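Local coordinates for protein beta-glucosidase (Saccharopolyspora erythraea D, PDB 5M6G) that probably hydrolyses terminal, non-reducing beta-D-glucosyl residues, releasing beta-D-glucose, as a member of glycosyl hydrolase family 3, at residues 284-287 and 291-294; 296-301 and 305-310. All coordinates share one frame; numbering follows the deposited sequence.

Interaction 1: residues 284-287 and 291-294; sequences EKLH and YLVN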
loop_
_atom_site.group_PDB
_atom_site.type_symbol
_atom_site.label_atom_id
_atom_site.label_comp_id
_atom_site.label_asym_id
_atom_site.label_seq_id
_atom_site.Cartn_x
_atom_site.Cartn_y
_atom_site.Cartn_z
ATOM N N GLU A 284 -19.988 5.941 -13.886
ATOM C CA GLU A 284 -20.065 7.094 -12.988
ATOM C C GLU A 284 -18.768 7.193 -12.187
ATOM O O GLU A 284 -18.407 6.247 -11.480
ATOM C CB GLU A 284 -21.259 6.969 -12.037
ATOM C CG GLU A 284 -21.348 8.091 -10.989
ATOM C CD GLU A 284 -22.332 7.784 -9.852
ATOM O OE1 GLU A 284 -22.882 8.741 -9.264
ATOM O OE2 GLU A 284 -22.561 6.590 -9.548
ATOM N N LYS A 285 -18.083 8.341 -12.285
ATOM C CA LYS A 285 -16.843 8.548 -11.537
ATOM C C LYS A 285 -17.095 8.462 -10.038
ATOM O O LYS A 285 -18.034 9.075 -9.518
ATOM C CB LYS A 285 -16.242 9.912 -11.876
ATOM C CG LYS A 285 -15.675 10.051 -13.275
ATOM C CD LYS A 285 -14.305 9.397 -13.394
ATOM C CE LYS A 285 -13.774 9.469 -14.822
ATOM N NZ LYS A 285 -12.377 8.909 -14.940
ATOM N N LEU A 286 -16.242 7.713 -9.330
ATOM C CA LEU A 286 -16.433 7.579 -7.888
ATOM C C LEU A 286 -16.345 8.935 -7.191
ATOM O O LEU A 286 -17.122 9.215 -6.269
ATOM C CB LEU A 286 -15.421 6.592 -7.301
ATOM C CG LEU A 286 -15.999 5.211 -6.947
ATOM C CD1 LEU A 286 -16.965 5.272 -5.757
ATOM C CD2 LEU A 286 -16.676 4.569 -8.151
ATOM N N HIS A 287 -15.443 9.810 -7.650
ATOM C CA HIS A 287 -15.277 11.127 -7.033
ATOM C C HIS A 287 -16.459 12.067 -7.267
ATOM O O HIS A 287 -16.474 13.162 -6.696
ATOM C CB HIS A 287 -13.987 11.770 -7.521
ATOM C CG HIS A 287 -12.781 11.283 -6.777
ATOM N ND1 HIS A 287 -12.234 10.034 -6.988
ATOM C CD2 HIS A 287 -12.063 11.844 -5.775
ATOM C CE1 HIS A 287 -11.212 9.860 -6.168
ATOM N NE2 HIS A 287 -11.088 10.944 -5.421
ATOM N N TYR A 291 -24.150 9.022 -4.407
ATOM C CA TYR A 291 -24.768 7.806 -3.894
ATOM C C TYR A 291 -23.752 6.959 -3.129
ATOM O O TYR A 291 -23.978 6.599 -1.969
ATOM C CB TYR A 291 -25.406 6.997 -5.034
ATOM C CG TYR A 291 -25.962 5.672 -4.562
ATOM C CD1 TYR A 291 -27.016 5.629 -3.659
ATOM C CD2 TYR A 291 -25.423 4.465 -5.006
ATOM C CE1 TYR A 291 -27.525 4.429 -3.203
ATOM C CE2 TYR A 291 -25.925 3.251 -4.561
ATOM C CZ TYR A 291 -26.983 3.240 -3.663
ATOM O OH TYR A 291 -27.493 2.044 -3.210
ATOM N N LEU A 292 -22.614 6.648 -3.752
ATOM C CA LEU A 292 -21.689 5.734 -3.090
ATOM C C LEU A 292 -20.971 6.408 -1.927
ATOM O O LEU A 292 -20.773 5.785 -0.879
ATOM C CB LEU A 292 -20.686 5.158 -4.097
ATOM C CG LEU A 292 -21.283 4.168 -5.101
ATOM C CD1 LEU A 292 -20.205 3.586 -5.999
ATOM C CD2 LEU A 292 -22.020 3.048 -4.374
ATOM N N VAL A 293 -20.592 7.680 -2.077
ATOM C CA VAL A 293 -19.785 8.336 -1.044
ATOM C C VAL A 293 -20.668 8.881 0.074
ATOM O O VAL A 293 -20.428 8.625 1.258
ATOM C CB VAL A 293 -18.914 9.451 -1.658
ATOM C CG1 VAL A 293 -18.130 10.166 -0.567
ATOM C CG2 VAL A 293 -17.962 8.881 -2.679
ATOM N N ASN A 294 -21.700 9.650 -0.272
ATOM C CA ASN A 294 -22.527 10.194 0.798
ATOM C C ASN A 294 -23.577 9.194 1.259
ATOM O O ASN A 294 -23.694 8.918 2.460
ATOM C CB ASN A 294 -23.195 11.495 0.369
ATOM C CG ASN A 294 -24.002 12.112 1.495
ATOM O OD1 ASN A 294 -23.455 12.789 2.365
ATOM N ND2 ASN A 294 -25.309 11.847 1.504
HETATM O O HOH W 1 -24.571 9.500 -7.599
#
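Leu286 and Leu292 meet methyl to methyl, CD1 of the first lying 3.7 Å from CD1 of the second. The two side chains run at a slant to each other, and Leu286 CD1 also reaches back to Leu292 CB, 4.1 Å away, so one methyl of Leu286 rests against both the root and the end of its neighbour. Leu286 is turned well off a staggered position (chi1 -104°), a twist that carries its CD1 over to the helix although CB does not point there. Leu292, by contrast, points toward 284-287 from its root. Trp281 of strand 280-281 touches both leucines, while Leu255 packs on Leu292 from helix 252-259.

Val293 comes in one residue further along the helix. Its CG1 stands anti to the backbone N (chi1 177°), which leaves CG2 to approach the backbone, 3.7 Å from Leu286 O; this is van der Waals contact with a carbonyl oxygen.

No direct hydrogen bond joins the segments, but a water does. It donates to Glu284 OE1 at 2.5 Å and accepts the longer bond from Tyr291 N at 3.3 Å, near the start of the helix. The other oxygen of Glu284, OE2, makes a weak bond to Ser289. His287 NE2 accepts the backbone N-H of Asp310, a sorbitol-binding residue, which places this histidine in the second shell of the pocket. The arrangement belongs to a beta-alpha connection of the TIM-barrel domain: a small hairpin, 280-281 with 284-285, follows barrel strand 273-276 and folds back onto the first turn of helix 290-300.

Interaction 2: residues 296-301 and 305-310; sequences VLKGEL and GLVVSD. With SOR (sorbitol), chain L.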
loop_
_atom_site.group_PDB
_atom_site.type_symbol
_atom_site.label_atom_id
_atom_site.label_comp_id
_atom_site.label_asym_id
_atom_site.label_seq_id
_atom_site.Cartn_x
_atom_site.Cartn_y
_atom_site.Cartn_z
ATOM N N VAL A 296 -24.131 5.806 0.658
ATOM C CA VAL A 296 -23.750 4.473 1.118
ATOM C C VAL A 296 -22.657 4.536 2.181
ATOM O O VAL A 296 -22.813 3.983 3.273
ATOM C CB VAL A 296 -23.353 3.590 -0.083
ATOM C CG1 VAL A 296 -22.858 2.221 0.385
ATOM C CG2 VAL A 296 -24.559 3.434 -1.019
ATOM N N LEU A 297 -21.551 5.238 1.915
ATOM C CA LEU A 297 -20.429 5.199 2.851
ATOM C C LEU A 297 -20.741 5.959 4.136
ATOM O O LEU A 297 -20.671 5.400 5.235
ATOM C CB LEU A 297 -19.170 5.755 2.191
ATOM C CG LEU A 297 -17.965 5.932 3.126
ATOM C CD1 LEU A 297 -17.502 4.595 3.694
ATOM C CD2 LEU A 297 -16.860 6.587 2.349
ATOM N N LYS A 298 -21.062 7.248 4.019
ATOM C CA LYS A 298 -21.361 8.036 5.210
ATOM C C LYS A 298 -22.707 7.647 5.807
ATOM O O LYS A 298 -22.853 7.586 7.034
ATOM C CB LYS A 298 -21.335 9.527 4.874
ATOM C CG LYS A 298 -19.932 10.092 4.707
ATOM C CD LYS A 298 -19.965 11.599 4.515
ATOM C CE LYS A 298 -18.558 12.183 4.481
ATOM N NZ LYS A 298 -18.603 13.676 4.355
ATOM N N GLY A 299 -23.693 7.363 4.963
ATOM C CA GLY A 299 -25.038 7.134 5.457
ATOM C C GLY A 299 -25.255 5.704 5.892
ATOM O O GLY A 299 -25.285 5.402 7.089
ATOM N N GLU A 300 -25.370 4.806 4.912
ATOM C CA GLU A 300 -25.728 3.424 5.205
ATOM C C GLU A 300 -24.674 2.739 6.067
ATOM O O GLU A 300 -25.012 2.047 7.035
ATOM C CB GLU A 300 -25.947 2.658 3.905
ATOM C CG GLU A 300 -26.317 1.215 4.147
ATOM C CD GLU A 300 -26.351 0.391 2.881
ATOM O OE1 GLU A 300 -26.675 0.946 1.809
ATOM O OE2 GLU A 300 -26.039 -0.816 2.973
ATOM N N LEU A 301 -23.386 2.912 5.729
ATOM C CA LEU A 301 -22.312 2.321 6.518
ATOM C C LEU A 301 -21.975 3.145 7.750
ATOM O O LEU A 301 -21.166 2.696 8.573
ATOM C CB LEU A 301 -21.043 2.140 5.668
ATOM C CG LEU A 301 -21.170 1.203 4.459
ATOM C CD1 LEU A 301 -19.813 0.846 3.843
ATOM C CD2 LEU A 301 -21.931 -0.045 4.841
ATOM N N GLY A 305 -15.729 9.183 9.789
ATOM C CA GLY A 305 -14.361 9.639 9.685
ATOM C C GLY A 305 -14.146 10.584 8.525
ATOM O O GLY A 305 -15.077 11.186 7.990
ATOM N N LEU A 306 -12.888 10.686 8.111
ATOM C CA LEU A 306 -12.450 11.670 7.129
ATOM C C LEU A 306 -12.402 11.015 5.753
ATOM O O LEU A 306 -11.605 10.097 5.538
ATOM C CB LEU A 306 -11.070 12.200 7.529
ATOM C CG LEU A 306 -10.427 13.445 6.923
ATOM C CD1 LEU A 306 -9.186 13.783 7.753
ATOM C CD2 LEU A 306 -10.065 13.242 5.464
ATOM N N VAL A 307 -13.220 11.498 4.818
ATOM C CA VAL A 307 -13.182 11.010 3.440
ATOM C C VAL A 307 -12.237 11.896 2.635
ATOM O O VAL A 307 -12.469 13.104 2.492
ATOM C CB VAL A 307 -14.584 10.991 2.813
ATOM C CG1 VAL A 307 -14.499 10.493 1.372
ATOM C CG2 VAL A 307 -15.506 10.131 3.645
ATOM N N VAL A 308 -11.175 11.301 2.096
ATOM C CA VAL A 308 -10.168 12.047 1.349
ATOM C C VAL A 308 -10.196 11.605 -0.109
ATOM O O VAL A 308 -10.439 10.429 -0.412
ATOM C CB VAL A 308 -8.769 11.871 1.980
ATOM C CG1 VAL A 308 -8.319 10.415 1.923
ATOM C CG2 VAL A 308 -7.747 12.801 1.323
ATOM N N SER A 309 -9.965 12.556 -1.016
ATOM C CA SER A 309 -9.856 12.234 -2.431
ATOM C C SER A 309 -8.516 11.561 -2.734
ATOM O O SER A 309 -7.581 11.588 -1.928
ATOM C CB SER A 309 -9.998 13.496 -3.290
ATOM O OG SER A 309 -8.751 14.168 -3.440
ATOM N N ASP A 310 -8.433 10.938 -3.916
ATOM C CA ASP A 310 -7.136 10.537 -4.443
ATOM C C ASP A 310 -6.463 11.750 -5.081
ATOM O O ASP A 310 -7.028 12.848 -5.162
ATOM C CB ASP A 310 -7.277 9.372 -5.434
ATOM C CG ASP A 310 -6.027 8.474 -5.478
ATOM O OD1 ASP A 310 -4.899 8.967 -5.210
ATOM O OD2 ASP A 310 -6.177 7.265 -5.779
HETATM C C1 SOR L . -3.111 5.941 -3.784
HETATM C C2 SOR L . -1.968 6.757 -3.207
HETATM C C3 SOR L . -1.684 7.933 -4.137
HETATM C C4 SOR L . -0.339 8.578 -3.812
HETATM C C5 SOR L . 0.254 9.352 -4.993
HETATM C C6 SOR L . 1.721 9.635 -4.686
HETATM O O1 SOR L . -3.063 4.617 -3.309
HETATM O O2 SOR L . -2.318 7.225 -1.917
HETATM O O3 SOR L . -2.713 8.876 -3.982
HETATM O O4 SOR L . -0.480 9.443 -2.703
HETATM O O5 SOR L . 0.135 8.636 -6.216
HETATM O O6 SOR L . 2.417 9.979 -5.866
#
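Val307 CG2 carries the apolar contact, touching two neighbouring helix residues at once. Lys298 CE lies 3.8 Å from Val307 CG2, and Leu297 CD2 lies 4.0 Å from the same methyl. Lys298 crosses the valine at a slant with the methylene part of its extended chain, whereas Leu297 and Val307 run past one another in opposite directions. Leu297 has CG anti to the backbone N (chi1 173°) and points to the strand from its root; Ile267 of helix 261-268 and Tyr233 also touch it.

Among charged groups, Lys298 NZ passes beyond the valine to form salt bridges with Asp368 and Asp337 and a hydrogen bond to Gly335 O; Asp337 also accepts the backbone N-H of Val307, so one carboxylate serves both helix and strand. Helix 290-300 and strand 306-308 are the second half of a beta-alpha-beta unit of the TIM barrel: the helix follows strand 273-276, and 306-308 returns parallel beside it.

Of the backbone bonds, Leu301 N to Val296 O, 2.7 Å, spans five residues and marks a wider pi-type turn. A side-chain bond is added by Ser309 OG, which donates to Asp310 O at 2.8 Å, approaching 26° out of the carbonyl plane.

The ligand contact lies at the other end of the segment. Sorbitol O3 donates to Asp310 OD1 over 2.5 Å; CG of this aspartate is roughly anti to the backbone N, chi1 -151°, which turns the carboxylate to the sugar alcohol. With an alanine here the carboxylate is gone, and sorbitol O3, left without this acceptor, would probably be held less firmly. Lys231, His232, Asp129 and Arg192 also hydrogen-bond the sorbitol, and a glycerol hydroxyl meets Asp310 OD2.

Overall arrangement
Along the chain, the two contacts stand in series, with neither enclosing nor crossing the other. Interaction 1 first closes the short turn from strand 284-285 into helix 290-300; interaction 2 then closes the loop that leads from the same helix to strand 306-308. Helix 290-300 is their common element: Leu292 O accepts a probable bond from Leu297 N, linking successive turns. The centres are 10 Å apart, and Val293 CG1 also packs against Val307 CG1, 4.1 Å away, so residues from successive turns of the helix meet the same strand residue. Together they tie the hairpin, the helix and the barrel strand leading to the sorbitol pocket.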